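Uric acid oxidase (Arthrobacter globiformis, PDB 1VAX) catalyses the oxidation of uric acid to 5-hydroxyisourate, which is further processed to (S)-allantoin. Local coordinates at residues 15-20 with 66-71; 147-152 with 167-172; 152-157 with 208-213. All blocks are in the same frame, centred on the assembly; numbering follows the deposited sequence.

Interaction 1: residues 15-20 with 66-71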
ATOM      1  N   VAL A  15       0.775  14.587 -10.952  1.00 16.03           N
ATOM      2  CA  VAL A  15       0.619  15.968 -10.526  1.00 17.99           C
ATOM      3  C   VAL A  15      -0.811  15.999  -9.988  1.00 19.01           C
ATOM      4  O   VAL A  15      -1.771  15.871 -10.752  1.00 19.61           O
ATOM      5  CB  VAL A  15       0.760  16.935 -11.727  1.00 19.13           C
ATOM      6  CG1 VAL A  15       0.455  18.369 -11.296  1.00 17.12           C
ATOM      7  CG2 VAL A  15       2.179  16.841 -12.296  1.00 14.86           C
ATOM      8  N   ARG A  16      -0.947  16.127  -8.673  1.00 19.73           N
ATOM      9  CA  ARG A  16      -2.267  16.146  -8.046  1.00 20.02           C
ATOM     10  C   ARG A  16      -2.894  17.522  -8.136  1.00 21.06           C
ATOM     11  O   ARG A  16      -2.381  18.502  -7.582  1.00 22.32           O
ATOM     12  CB  ARG A  16      -2.164  15.691  -6.594  1.00 18.99           C
ATOM     13  CG  ARG A  16      -1.820  14.218  -6.458  1.00 21.17           C
ATOM     14  CD  ARG A  16      -3.042  13.326  -6.688  1.00 21.19           C
ATOM     15  NE  ARG A  16      -4.019  13.479  -5.614  1.00 24.40           N
ATOM     16  CZ  ARG A  16      -5.130  14.206  -5.698  1.00 24.04           C
ATOM     17  NH1 ARG A  16      -5.946  14.284  -4.657  1.00 27.26           N
ATOM     18  NH2 ARG A  16      -5.434  14.839  -6.822  1.00 25.99           N
ATOM     19  N   LEU A  17      -4.020  17.579  -8.834  1.00 20.11           N
ATOM     20  CA  LEU A  17      -4.729  18.826  -9.055  1.00 21.85           C
ATOM     21  C   LEU A  17      -6.158  18.808  -8.551  1.00 20.42           C
ATOM     22  O   LEU A  17      -6.889  17.845  -8.768  1.00 19.08           O
ATOM     23  CB  LEU A  17      -4.722  19.141 -10.562  1.00 21.72           C
ATOM     24  CG  LEU A  17      -5.570  20.243 -11.228  1.00 26.34           C
ATOM     25  CD1 LEU A  17      -7.025  19.850 -11.239  1.00 29.75           C
ATOM     26  CD2 LEU A  17      -5.367  21.582 -10.524  1.00 24.83           C
ATOM     27  N   VAL A  18      -6.541  19.872  -7.856  1.00 19.46           N
ATOM     28  CA  VAL A  18      -7.916  20.015  -7.404  1.00 19.59           C
ATOM     29  C   VAL A  18      -8.368  21.367  -7.927  1.00 20.81           C
ATOM     30  O   VAL A  18      -7.759  22.399  -7.626  1.00 19.49           O
ATOM     31  CB  VAL A  18      -8.060  19.978  -5.869  1.00 21.48           C
ATOM     32  CG1 VAL A  18      -9.486  20.383  -5.479  1.00 22.55           C
ATOM     33  CG2 VAL A  18      -7.782  18.571  -5.356  1.00 22.18           C
ATOM     34  N   LYS A  19      -9.418  21.348  -8.743  1.00 20.68           N
ATOM     35  CA  LYS A  19      -9.972  22.565  -9.327  1.00 22.02           C
ATOM     36  C   LYS A  19     -11.340  22.848  -8.723  1.00 21.95           C
ATOM     37  O   LYS A  19     -12.259  22.024  -8.812  1.00 19.43           O
ATOM     38  CB  LYS A  19     -10.114  22.418 -10.846  1.00 22.33           C
ATOM     39  CG  LYS A  19     -10.746  23.632 -11.536  1.00 25.63           C
ATOM     40  CD  LYS A  19      -9.883  24.874 -11.362  1.00 28.74           C
ATOM     41  CE  LYS A  19     -10.468  26.078 -12.089  1.00 32.73           C
ATOM     42  NZ  LYS A  19     -11.794  26.472 -11.548  1.00 33.35           N
ATOM     43  N   VAL A  20     -11.467  24.007  -8.089  1.00 20.07           N
ATOM     44  CA  VAL A  20     -12.732  24.394  -7.489  1.00 21.59           C
ATOM     45  C   VAL A  20     -13.409  25.416  -8.392  1.00 24.04           C
ATOM     46  O   VAL A  20     -12.798  26.414  -8.780  1.00 23.40           O
ATOM     47  CB  VAL A  20     -12.545  25.045  -6.092  1.00 21.18           C
ATOM     48  CG1 VAL A  20     -13.898  25.496  -5.548  1.00 20.75           C
ATOM     49  CG2 VAL A  20     -11.897  24.068  -5.132  1.00 20.78           C
ATOM     50  N   ALA A  66      -1.486  25.938 -14.752  1.00 19.76           N
ATOM     51  CA  ALA A  66      -1.857  27.147 -15.477  1.00 20.89           C
ATOM     52  C   ALA A  66      -3.101  26.889 -16.320  1.00 20.97           C
ATOM     53  O   ALA A  66      -4.028  27.701 -16.340  1.00 20.62           O
ATOM     54  CB  ALA A  66      -0.701  27.608 -16.367  1.00 19.52           C
ATOM     55  N   PHE A  67      -3.122  25.754 -17.014  1.00 19.38           N
ATOM     56  CA  PHE A  67      -4.267  25.417 -17.844  1.00 20.32           C
ATOM     57  C   PHE A  67      -5.497  25.145 -16.992  1.00 19.11           C
ATOM     58  O   PHE A  67      -6.613  25.428 -17.416  1.00 18.88           O
ATOM     59  CB  PHE A  67      -3.974  24.192 -18.729  1.00 18.05           C
ATOM     60  CG  PHE A  67      -3.163  24.501 -19.970  1.00 20.98           C
ATOM     61  CD1 PHE A  67      -3.026  23.543 -20.976  1.00 22.14           C
ATOM     62  CD2 PHE A  67      -2.534  25.736 -20.134  1.00 20.48           C
ATOM     63  CE1 PHE A  67      -2.276  23.808 -22.130  1.00 23.29           C
ATOM     64  CE2 PHE A  67      -1.780  26.015 -21.286  1.00 23.05           C
ATOM     65  CZ  PHE A  67      -1.651  25.044 -22.286  1.00 22.74           C
ATOM     66  N   ALA A  68      -5.297  24.607 -15.791  1.00 17.73           N
ATOM     67  CA  ALA A  68      -6.420  24.304 -14.907  1.00 18.68           C
ATOM     68  C   ALA A  68      -7.203  25.565 -14.548  1.00 19.29           C
ATOM     69  O   ALA A  68      -8.416  25.517 -14.358  1.00 17.78           O
ATOM     70  CB  ALA A  68      -5.925  23.617 -13.637  1.00 19.97           C
ATOM     71  N   ARG A  69      -6.500  26.691 -14.464  1.00 19.01           N
ATOM     72  CA  ARG A  69      -7.118  27.970 -14.127  1.00 20.31           C
ATOM     73  C   ARG A  69      -8.270  28.351 -15.049  1.00 20.65           C
ATOM     74  O   ARG A  69      -9.238  28.971 -14.614  1.00 21.56           O
ATOM     75  CB  ARG A  69      -6.062  29.088 -14.155  1.00 20.36           C
ATOM     76  CG  ARG A  69      -6.632  30.493 -13.974  1.00 20.63           C
ATOM     77  CD  ARG A  69      -7.150  30.729 -12.557  1.00 23.23           C
ATOM     78  NE  ARG A  69      -7.653  32.093 -12.402  1.00 23.64           N
ATOM     79  CZ  ARG A  69      -8.855  32.496 -12.804  1.00 26.01           C
ATOM     80  NH1 ARG A  69      -9.687  31.634 -13.382  1.00 23.62           N
ATOM     81  NH2 ARG A  69      -9.223  33.761 -12.643  1.00 24.47           N
ATOM     82  N   ASP A  70      -8.173  27.989 -16.324  1.00 23.45           N
ATOM     83  CA  ASP A  70      -9.231  28.327 -17.275  1.00 24.73           C
ATOM     84  C   ASP A  70     -10.411  27.374 -17.170  1.00 25.44           C
ATOM     85  O   ASP A  70     -11.439  27.582 -17.807  1.00 27.50           O
ATOM     86  CB  ASP A  70      -8.694  28.303 -18.703  1.00 27.61           C
ATOM     87  CG  ASP A  70      -7.513  29.220 -18.888  1.00 30.13           C
ATOM     88  OD1 ASP A  70      -7.587  30.379 -18.428  1.00 32.86           O
ATOM     89  OD2 ASP A  70      -6.510  28.785 -19.493  1.00 34.41           O
ATOM     90  N   GLY A  71     -10.259  26.331 -16.361  1.00 23.52           N
ATOM     91  CA  GLY A  71     -11.332  25.368 -16.206  1.00 22.78           C
ATOM     92  C   GLY A  71     -11.390  24.402 -17.374  1.00 22.02           C
ATOM     93  O   GLY A  71     -10.839  24.662 -18.440  1.00 24.28           O
TER
HETATM   94  O   HOH W   1     -11.953  29.020 -13.935  1.00 42.60           O

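Interaction 2: residues 147-152 with 167-172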
ATOM      1  N   LYS A 147     -21.461 -11.356  -6.763  1.00 22.72           N
ATOM      2  CA  LYS A 147     -22.748 -12.019  -6.945  1.00 23.96           C
ATOM      3  C   LYS A 147     -22.721 -13.155  -5.928  1.00 24.08           C
ATOM      4  O   LYS A 147     -21.786 -13.957  -5.922  1.00 21.74           O
ATOM      5  CB  LYS A 147     -22.885 -12.608  -8.351  1.00 26.69           C
ATOM      6  CG  LYS A 147     -22.895 -11.578  -9.465  1.00 31.27           C
ATOM      7  CD  LYS A 147     -24.068 -11.795 -10.409  1.00 33.38           C
ATOM      8  CE  LYS A 147     -24.068 -13.175 -11.022  1.00 33.09           C
ATOM      9  NZ  LYS A 147     -25.321 -13.422 -11.795  1.00 33.08           N
ATOM     10  N   SER A 148     -23.736 -13.222  -5.070  1.00 23.80           N
ATOM     11  CA  SER A 148     -23.786 -14.255  -4.040  1.00 24.97           C
ATOM     12  C   SER A 148     -24.234 -15.610  -4.584  1.00 26.61           C
ATOM     13  O   SER A 148     -23.998 -16.644  -3.960  1.00 28.57           O
ATOM     14  CB  SER A 148     -24.691 -13.802  -2.890  1.00 22.87           C
ATOM     15  OG  SER A 148     -25.907 -13.265  -3.376  1.00 24.73           O
ATOM     16  N   THR A 149     -24.883 -15.598  -5.743  1.00 26.65           N
ATOM     17  CA  THR A 149     -25.330 -16.826  -6.397  1.00 26.42           C
ATOM     18  C   THR A 149     -25.506 -16.511  -7.883  1.00 27.49           C
ATOM     19  O   THR A 149     -25.229 -15.392  -8.318  1.00 28.60           O
ATOM     20  CB  THR A 149     -26.663 -17.365  -5.778  1.00 28.05           C
ATOM     21  OG1 THR A 149     -26.874 -18.715  -6.210  1.00 27.37           O
ATOM     22  CG2 THR A 149     -27.862 -16.513  -6.206  1.00 24.57           C
ATOM     23  N   GLY A 150     -25.946 -17.481  -8.675  1.00 27.38           N
ATOM     24  CA  GLY A 150     -26.113 -17.215 -10.094  1.00 26.11           C
ATOM     25  C   GLY A 150     -24.776 -17.268 -10.810  1.00 27.28           C
ATOM     26  O   GLY A 150     -24.496 -16.496 -11.737  1.00 28.19           O
ATOM     27  N   SER A 151     -23.933 -18.179 -10.349  1.00 24.34           N
ATOM     28  CA  SER A 151     -22.624 -18.381 -10.931  1.00 23.67           C
ATOM     29  C   SER A 151     -22.217 -19.831 -10.735  1.00 22.57           C
ATOM     30  O   SER A 151     -22.331 -20.378  -9.641  1.00 21.92           O
ATOM     31  CB  SER A 151     -21.593 -17.468 -10.266  1.00 24.61           C
ATOM     32  OG  SER A 151     -20.277 -17.831 -10.652  1.00 26.32           O
ATOM     33  N   GLU A 152     -21.767 -20.462 -11.810  1.00 22.20           N
ATOM     34  CA  GLU A 152     -21.312 -21.837 -11.725  1.00 22.62           C
ATOM     35  C   GLU A 152     -20.036 -22.015 -12.529  1.00 22.60           C
ATOM     36  O   GLU A 152     -19.605 -21.105 -13.250  1.00 21.57           O
ATOM     37  CB  GLU A 152     -22.399 -22.816 -12.195  1.00 24.53           C
ATOM     38  CG  GLU A 152     -23.453 -22.261 -13.128  1.00 24.98           C
ATOM     39  CD  GLU A 152     -24.618 -23.234 -13.335  1.00 29.40           C
ATOM     40  OE1 GLU A 152     -24.366 -24.426 -13.611  1.00 27.87           O
ATOM     41  OE2 GLU A 152     -25.787 -22.807 -13.228  1.00 28.45           O
ATOM     42  N   THR A 167     -19.143 -27.150  -9.755  1.00 21.32           N
ATOM     43  CA  THR A 167     -20.137 -26.525  -8.895  1.00 21.16           C
ATOM     44  C   THR A 167     -21.168 -25.754  -9.702  1.00 19.83           C
ATOM     45  O   THR A 167     -20.854 -25.182 -10.745  1.00 19.39           O
ATOM     46  CB  THR A 167     -19.480 -25.560  -7.884  1.00 23.92           C
ATOM     47  OG1 THR A 167     -20.471 -25.089  -6.966  1.00 28.79           O
ATOM     48  CG2 THR A 167     -18.867 -24.369  -8.595  1.00 24.58           C
ATOM     49  N   THR A 168     -22.405 -25.749  -9.219  1.00 18.89           N
ATOM     50  CA  THR A 168     -23.472 -25.021  -9.893  1.00 21.30           C
ATOM     51  C   THR A 168     -23.931 -23.825  -9.058  1.00 21.23           C
ATOM     52  O   THR A 168     -24.931 -23.181  -9.382  1.00 21.35           O
ATOM     53  CB  THR A 168     -24.688 -25.915 -10.161  1.00 20.87           C
ATOM     54  OG1 THR A 168     -25.201 -26.409  -8.917  1.00 22.10           O
ATOM     55  CG2 THR A 168     -24.295 -27.090 -11.061  1.00 23.08           C
ATOM     56  N   ASP A 169     -23.199 -23.528  -7.988  1.00 20.88           N
ATOM     57  CA  ASP A 169     -23.540 -22.395  -7.118  1.00 22.21           C
ATOM     58  C   ASP A 169     -22.293 -21.939  -6.372  1.00 22.75           C
ATOM     59  O   ASP A 169     -21.803 -22.627  -5.476  1.00 21.80           O
ATOM     60  CB  ASP A 169     -24.620 -22.791  -6.097  1.00 25.35           C
ATOM     61  CG  ASP A 169     -25.284 -21.580  -5.433  1.00 31.34           C
ATOM     62  OD1 ASP A 169     -24.730 -20.458  -5.509  1.00 34.16           O
ATOM     63  OD2 ASP A 169     -26.363 -21.753  -4.822  1.00 33.90           O
ATOM     64  N   ARG A 170     -21.775 -20.779  -6.748  1.00 20.80           N
ATOM     65  CA  ARG A 170     -20.586 -20.253  -6.095  1.00 20.70           C
ATOM     66  C   ARG A 170     -20.648 -18.737  -6.121  1.00 20.24           C
ATOM     67  O   ARG A 170     -21.469 -18.153  -6.821  1.00 21.88           O
ATOM     68  CB  ARG A 170     -19.319 -20.701  -6.830  1.00 19.39           C
ATOM     69  CG  ARG A 170     -19.177 -20.080  -8.223  1.00 17.67           C
ATOM     70  CD  ARG A 170     -17.832 -20.368  -8.866  1.00 20.91           C
ATOM     71  NE  ARG A 170     -17.717 -19.685 -10.154  1.00 20.03           N
ATOM     72  CZ  ARG A 170     -16.617 -19.655 -10.898  1.00 21.18           C
ATOM     73  NH1 ARG A 170     -15.514 -20.279 -10.495  1.00 22.07           N
ATOM     74  NH2 ARG A 170     -16.615 -18.976 -12.043  1.00 20.24           N
ATOM     75  N   ILE A 171     -19.785 -18.107  -5.342  1.00 20.87           N
ATOM     76  CA  ILE A 171     -19.715 -16.655  -5.328  1.00 19.72           C
ATOM     77  C   ILE A 171     -18.800 -16.253  -6.483  1.00 19.00           C
ATOM     78  O   ILE A 171     -17.825 -16.942  -6.780  1.00 16.69           O
ATOM     79  CB  ILE A 171     -19.099 -16.131  -4.013  1.00 20.41           C
ATOM     80  CG1 ILE A 171     -20.149 -16.166  -2.895  1.00 21.49           C
ATOM     81  CG2 ILE A 171     -18.556 -14.715  -4.212  1.00 19.11           C
ATOM     82  CD1 ILE A 171     -19.630 -15.648  -1.566  1.00 24.83           C
ATOM     83  N   LEU A 172     -19.135 -15.160  -7.150  1.00 17.81           N
ATOM     84  CA  LEU A 172     -18.306 -14.646  -8.237  1.00 18.02           C
ATOM     85  C   LEU A 172     -18.024 -13.206  -7.843  1.00 16.94           C
ATOM     86  O   LEU A 172     -18.920 -12.368  -7.876  1.00 18.55           O
ATOM     87  CB  LEU A 172     -19.057 -14.686  -9.576  1.00 18.57           C
ATOM     88  CG  LEU A 172     -18.283 -14.121 -10.778  1.00 21.39           C
ATOM     89  CD1 LEU A 172     -17.043 -14.955 -11.039  1.00 19.81           C
ATOM     90  CD2 LEU A 172     -19.173 -14.106 -12.006  1.00 20.15           C
TER
HETATM   91  O   HOH W   2     -23.068 -19.206  -3.872  1.00 27.22           O
HETATM   92  O   HOH W   3     -25.826 -20.491  -9.249  1.00 29.51           O
HETATM   93  O   HOH W   4     -19.173 -18.286 -13.032  1.00 23.33           O

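Interaction 3: residues 152-157 with 208-213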
ATOM      1  N   GLU A 152     -21.767 -20.462 -11.810  1.00 22.20           N
ATOM      2  CA  GLU A 152     -21.312 -21.837 -11.725  1.00 22.62           C
ATOM      3  C   GLU A 152     -20.036 -22.015 -12.529  1.00 22.60           C
ATOM      4  O   GLU A 152     -19.605 -21.105 -13.250  1.00 21.57           O
ATOM      5  CB  GLU A 152     -22.399 -22.816 -12.195  1.00 24.53           C
ATOM      6  CG  GLU A 152     -23.453 -22.261 -13.128  1.00 24.98           C
ATOM      7  CD  GLU A 152     -24.618 -23.234 -13.335  1.00 29.40           C
ATOM      8  OE1 GLU A 152     -24.366 -24.426 -13.611  1.00 27.87           O
ATOM      9  OE2 GLU A 152     -25.787 -22.807 -13.228  1.00 28.45           O
ATOM     10  N   PHE A 153     -19.403 -23.167 -12.356  1.00 21.42           N
ATOM     11  CA  PHE A 153     -18.184 -23.485 -13.082  1.00 21.45           C
ATOM     12  C   PHE A 153     -18.038 -24.991 -13.116  1.00 21.14           C
ATOM     13  O   PHE A 153     -17.697 -25.623 -12.114  1.00 20.34           O
ATOM     14  CB  PHE A 153     -16.952 -22.865 -12.420  1.00 20.29           C
ATOM     15  CG  PHE A 153     -15.705 -22.979 -13.255  1.00 20.24           C
ATOM     16  CD1 PHE A 153     -15.676 -22.477 -14.556  1.00 24.90           C
ATOM     17  CD2 PHE A 153     -14.568 -23.601 -12.758  1.00 20.80           C
ATOM     18  CE1 PHE A 153     -14.525 -22.598 -15.354  1.00 22.16           C
ATOM     19  CE2 PHE A 153     -13.418 -23.726 -13.540  1.00 22.56           C
ATOM     20  CZ  PHE A 153     -13.400 -23.221 -14.845  1.00 22.23           C
ATOM     21  N   HIS A 154     -18.309 -25.558 -14.283  1.00 20.67           N
ATOM     22  CA  HIS A 154     -18.232 -26.993 -14.478  1.00 20.46           C
ATOM     23  C   HIS A 154     -17.907 -27.301 -15.932  1.00 21.11           C
ATOM     24  O   HIS A 154     -17.900 -26.406 -16.780  1.00 21.56           O
ATOM     25  CB  HIS A 154     -19.568 -27.629 -14.074  1.00 18.95           C
ATOM     26  CG  HIS A 154     -20.766 -26.940 -14.654  1.00 18.95           C
ATOM     27  ND1 HIS A 154     -21.116 -27.046 -15.983  1.00 20.69           N
ATOM     28  CD2 HIS A 154     -21.685 -26.122 -14.086  1.00 18.98           C
ATOM     29  CE1 HIS A 154     -22.201 -26.325 -16.209  1.00 20.67           C
ATOM     30  NE2 HIS A 154     -22.565 -25.754 -15.075  1.00 20.27           N
ATOM     31  N   GLY A 155     -17.621 -28.566 -16.218  1.00 21.31           N
ATOM     32  CA  GLY A 155     -17.308 -28.950 -17.581  1.00 21.62           C
ATOM     33  C   GLY A 155     -15.875 -28.691 -18.006  1.00 23.54           C
ATOM     34  O   GLY A 155     -15.553 -28.804 -19.189  1.00 24.32           O
ATOM     35  N   PHE A 156     -15.011 -28.337 -17.058  1.00 23.11           N
ATOM     36  CA  PHE A 156     -13.611 -28.095 -17.379  1.00 23.58           C
ATOM     37  C   PHE A 156     -12.882 -29.434 -17.381  1.00 25.12           C
ATOM     38  O   PHE A 156     -13.333 -30.386 -16.748  1.00 24.51           O
ATOM     39  CB  PHE A 156     -12.966 -27.146 -16.359  1.00 23.45           C
ATOM     40  CG  PHE A 156     -13.273 -27.482 -14.920  1.00 23.11           C
ATOM     41  CD1 PHE A 156     -14.429 -26.998 -14.309  1.00 22.01           C
ATOM     42  CD2 PHE A 156     -12.402 -28.270 -14.174  1.00 21.43           C
ATOM     43  CE1 PHE A 156     -14.712 -27.291 -12.972  1.00 22.45           C
ATOM     44  CE2 PHE A 156     -12.675 -28.572 -12.839  1.00 22.30           C
ATOM     45  CZ  PHE A 156     -13.834 -28.079 -12.236  1.00 21.67           C
ATOM     46  N   PRO A 157     -11.743 -29.524 -18.091  1.00 25.08           N
ATOM     47  CA  PRO A 157     -10.961 -30.762 -18.167  1.00 26.49           C
ATOM     48  C   PRO A 157     -10.339 -31.102 -16.825  1.00 26.59           C
ATOM     49  O   PRO A 157      -9.891 -30.213 -16.102  1.00 24.82           O
ATOM     50  CB  PRO A 157      -9.871 -30.443 -19.197  1.00 27.77           C
ATOM     51  CG  PRO A 157     -10.324 -29.184 -19.857  1.00 29.82           C
ATOM     52  CD  PRO A 157     -11.055 -28.438 -18.802  1.00 26.19           C
ATOM     53  N   HIS A 208     -26.154 -14.985 -16.136  1.00 25.89           N
ATOM     54  CA  HIS A 208     -26.029 -16.206 -15.344  1.00 27.27           C
ATOM     55  C   HIS A 208     -24.679 -16.746 -15.794  1.00 26.22           C
ATOM     56  O   HIS A 208     -24.558 -17.320 -16.878  1.00 27.53           O
ATOM     57  CB  HIS A 208     -27.123 -17.221 -15.678  1.00 29.54           C
ATOM     58  CG  HIS A 208     -27.045 -18.466 -14.851  1.00 32.76           C
ATOM     59  ND1 HIS A 208     -27.413 -18.501 -13.523  1.00 34.00           N
ATOM     60  CD2 HIS A 208     -26.583 -19.705 -15.145  1.00 33.81           C
ATOM     61  CE1 HIS A 208     -27.181 -19.706 -13.034  1.00 35.72           C
ATOM     62  NE2 HIS A 208     -26.676 -20.456 -13.999  1.00 35.79           N
ATOM     63  N   SER A 209     -23.669 -16.556 -14.955  1.00 24.86           N
ATOM     64  CA  SER A 209     -22.302 -16.939 -15.281  1.00 23.88           C
ATOM     65  C   SER A 209     -21.926 -18.412 -15.215  1.00 23.38           C
ATOM     66  O   SER A 209     -22.104 -19.068 -14.188  1.00 22.60           O
ATOM     67  CB  SER A 209     -21.338 -16.141 -14.400  1.00 21.53           C
ATOM     68  OG  SER A 209     -19.999 -16.409 -14.764  1.00 23.05           O
ATOM     69  N   LEU A 210     -21.395 -18.914 -16.327  1.00 21.42           N
ATOM     70  CA  LEU A 210     -20.937 -20.297 -16.421  1.00 20.44           C
ATOM     71  C   LEU A 210     -19.419 -20.257 -16.375  1.00 19.52           C
ATOM     72  O   LEU A 210     -18.757 -21.289 -16.305  1.00 20.02           O
ATOM     73  CB  LEU A 210     -21.399 -20.932 -17.733  1.00 22.87           C
ATOM     74  CG  LEU A 210     -22.912 -21.029 -17.924  1.00 23.54           C
ATOM     75  CD1 LEU A 210     -23.219 -21.729 -19.247  1.00 26.48           C
ATOM     76  CD2 LEU A 210     -23.518 -21.809 -16.759  1.00 24.66           C
ATOM     77  N   ALA A 211     -18.879 -19.043 -16.420  1.00 20.54           N
ATOM     78  CA  ALA A 211     -17.439 -18.821 -16.371  1.00 20.44           C
ATOM     79  C   ALA A 211     -17.194 -17.315 -16.334  1.00 20.49           C
ATOM     80  O   ALA A 211     -17.972 -16.541 -16.883  1.00 19.85           O
ATOM     81  CB  ALA A 211     -16.771 -19.423 -17.590  1.00 21.88           C
ATOM     82  N   LEU A 212     -16.120 -16.901 -15.679  1.00 21.02           N
ATOM     83  CA  LEU A 212     -15.805 -15.476 -15.603  1.00 22.92           C
ATOM     84  C   LEU A 212     -15.573 -14.976 -17.026  1.00 21.20           C
ATOM     85  O   LEU A 212     -15.876 -13.825 -17.347  1.00 21.98           O
ATOM     86  CB  LEU A 212     -14.542 -15.245 -14.773  1.00 22.95           C
ATOM     87  CG  LEU A 212     -14.510 -14.034 -13.829  1.00 27.81           C
ATOM     88  CD1 LEU A 212     -13.062 -13.669 -13.568  1.00 23.93           C
ATOM     89  CD2 LEU A 212     -15.259 -12.844 -14.415  1.00 23.27           C
ATOM     90  N   GLN A 213     -15.033 -15.851 -17.873  1.00 20.21           N
ATOM     91  CA  GLN A 213     -14.765 -15.495 -19.268  1.00 20.54           C
ATOM     92  C   GLN A 213     -16.056 -15.092 -19.974  1.00 19.84           C
ATOM     93  O   GLN A 213     -16.070 -14.136 -20.746  1.00 18.47           O
ATOM     94  CB  GLN A 213     -14.107 -16.665 -20.027  1.00 20.96           C
ATOM     95  CG  GLN A 213     -12.643 -16.923 -19.655  1.00 22.30           C
ATOM     96  CD  GLN A 213     -12.488 -17.886 -18.489  1.00 20.72           C
ATOM     97  OE1 GLN A 213     -13.355 -17.973 -17.627  1.00 21.46           O
ATOM     98  NE2 GLN A 213     -11.373 -18.605 -18.458  1.00 21.24           N
TER
HETATM   99  O   HOH W   4     -19.173 -18.286 -13.032  1.00 23.33           O
HETATM  100  O   HOH W   5     -19.964 -23.832 -15.858  1.00 17.55           O

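Interaction 1: residues 15-20 with 66-71
K19 reaches from a strand to the C-terminal end of a helix, where it runs past the carbonyl of A68. It sets out toward 66-71 from its CB. CG leaves CB anti to the backbone N (chi1 178°) and comes no nearer than 4.1 Å to A68 O. The chain then bends at chi2, and CD lies 3.4 Å from A68 O. CE comes nearest, 3.1 Å from A68 O, and is also 4.0 Å from R69 O. G71 CA flanks the same methylene. These are contacts of carbon with carbonyl oxygen, and no direct hydrogen bond joins the two segments. A second bend, at chi4 (63°), turns the amino group back to its own strand. NZ donates to V20 O at 2.9 Å, from above the carbonyl plane. It also forms a salt bridge to E257 of the second subunit. Water 1 links the segments loosely: it donates to R69 O and takes only a weak bond from NZ. A68 O itself accepts G71 N at 2.8 Å, within the type I turn A68-G71. G71 has positive phi and is the first residue to leave the helical conformation.

L17, two residues back on the same side of the strand, supplies the apolar part of the contact. Its CD2 meets A68 CB at 3.8 Å. R69 starts away from the strand, and its guanidinium bridges to D253 of the second subunit.

The contact packs strand 3-21 against helix 57-68, as expected of the tunnelling fold of uricases, in which helices cover one face of an antiparallel sheet. Strand 28-40 pairs with 15-20 on one side. V18 and K19 also pair with a strand of the second subunit, which carries the sheet across the interface.

Interaction 2: residues 147-152 with 167-172
S151 OG stands anti to its backbone N (chi1 169°), and R170 CG sits between its backbone N and carbonyl carbon (chi1 68°), with an extended chain beyond; these torsions bring OG and R170 NE together. NE donates to S151 OG at 3.2 Å, and OG lies at the edge of the guanidinium, near its plane. R170 N also donates to S151 O, at 3.0 Å, so S151 takes one bond from the backbone N and one from NE. Water 4 accepts from R170 NH2, donates to E152 O and lies 2.7 Å from S151 OG. R170 is assigned to the urate site, so this network probably helps to fix its guanidinium there.

The segments are the two ends of the loop between antiparallel strands 133-147 and 172-182. K147 and L172 form a hydrogen-bonded pair: K147 N donates to L172 O at 3.0 Å, and L172 N returns a bond to K147 O. L172 CB packs 3.5 Å from S151 OG. E152 CB lies 3.2 Å from T167 O and packs on T168 CA.

T149 OG1 donates to D169 OD1 at 2.9 Å, from above the carboxylate plane. Water 2 donates to the same OD1 and to S148 O. D169 OD2 forms a salt bridge to R22 of the second subunit.

Interaction 3: residues 152-157 with 208-213
E152 and H208 meet at a steep angle: the carboxylate and imidazole planes are 78° apart. H208 NE2 donates to E152 OE2 at 2.6 Å, and OE2 lies close to the ring plane, at the edge of the imidazole. The other oxygen faces a second ring within the first segment. H154 NE2 donates to E152 OE1 at 2.7 Å, also near its ring plane. Both bonds come on the anti side, tilted out of the carboxylate plane. Two imidazole N-H groups thus grip one carboxylate and limit its rotation. They would probably help to keep it ionised.

L210 lies alongside E152 and points the same way. Its CD2 packs 3.7 Å from E152 CG, so leucine flanks the stem while the histidines hold the tip. On the backbone, E152 N donates to S209 O at 2.8 Å, in a nearly straight bond. S209 OG bonds T215 OG1 of helix 212-226 and also meets water 4.

F153, assigned to the urate site, has CG anti to the backbone N (chi1 -171°), which turns the ring edge to the second segment. L210 O lies near the ring plane, 3.7 Å from CD1. F156 CD1 lies over one face, toward the rim. Water 5 sits over the centre of the H154 ring, accepts from H154 N and donates to L210 O. N51 of the third subunit donates to L210 O and to H154 O.

The contact joins the loop after strand 133-147 to the start of helix 212-226. A211 is the N-cap of that helix. Q213, which probably also binds urate, lies in its first turn, and its side chain touches Y10 of the third subunit. L212 packs against strands 172-182, 230-244 and 266-275.

How the interactions relate
From the N terminus, interaction 1 closes first. The chain leaves strand 3-21, passes strand 28-40 and returns by helix 57-68. This contact ties sheet to helix in the first half of the chain. The other two lie in the second half, on the opposite side of the chain's centre, with nearest atoms about 30 Å away. Interaction 2 closes the loop between strands 133-147 and 172-182. Interaction 3 opens inside that loop and closes later, in the loop that leads into helix 212-226, so the two cross. They share E152 and water 4, and T167 O probably accepts a hydrogen bond from F153 N. Together they bring R170, F153 and Q213, all assigned to the urate site, into one region.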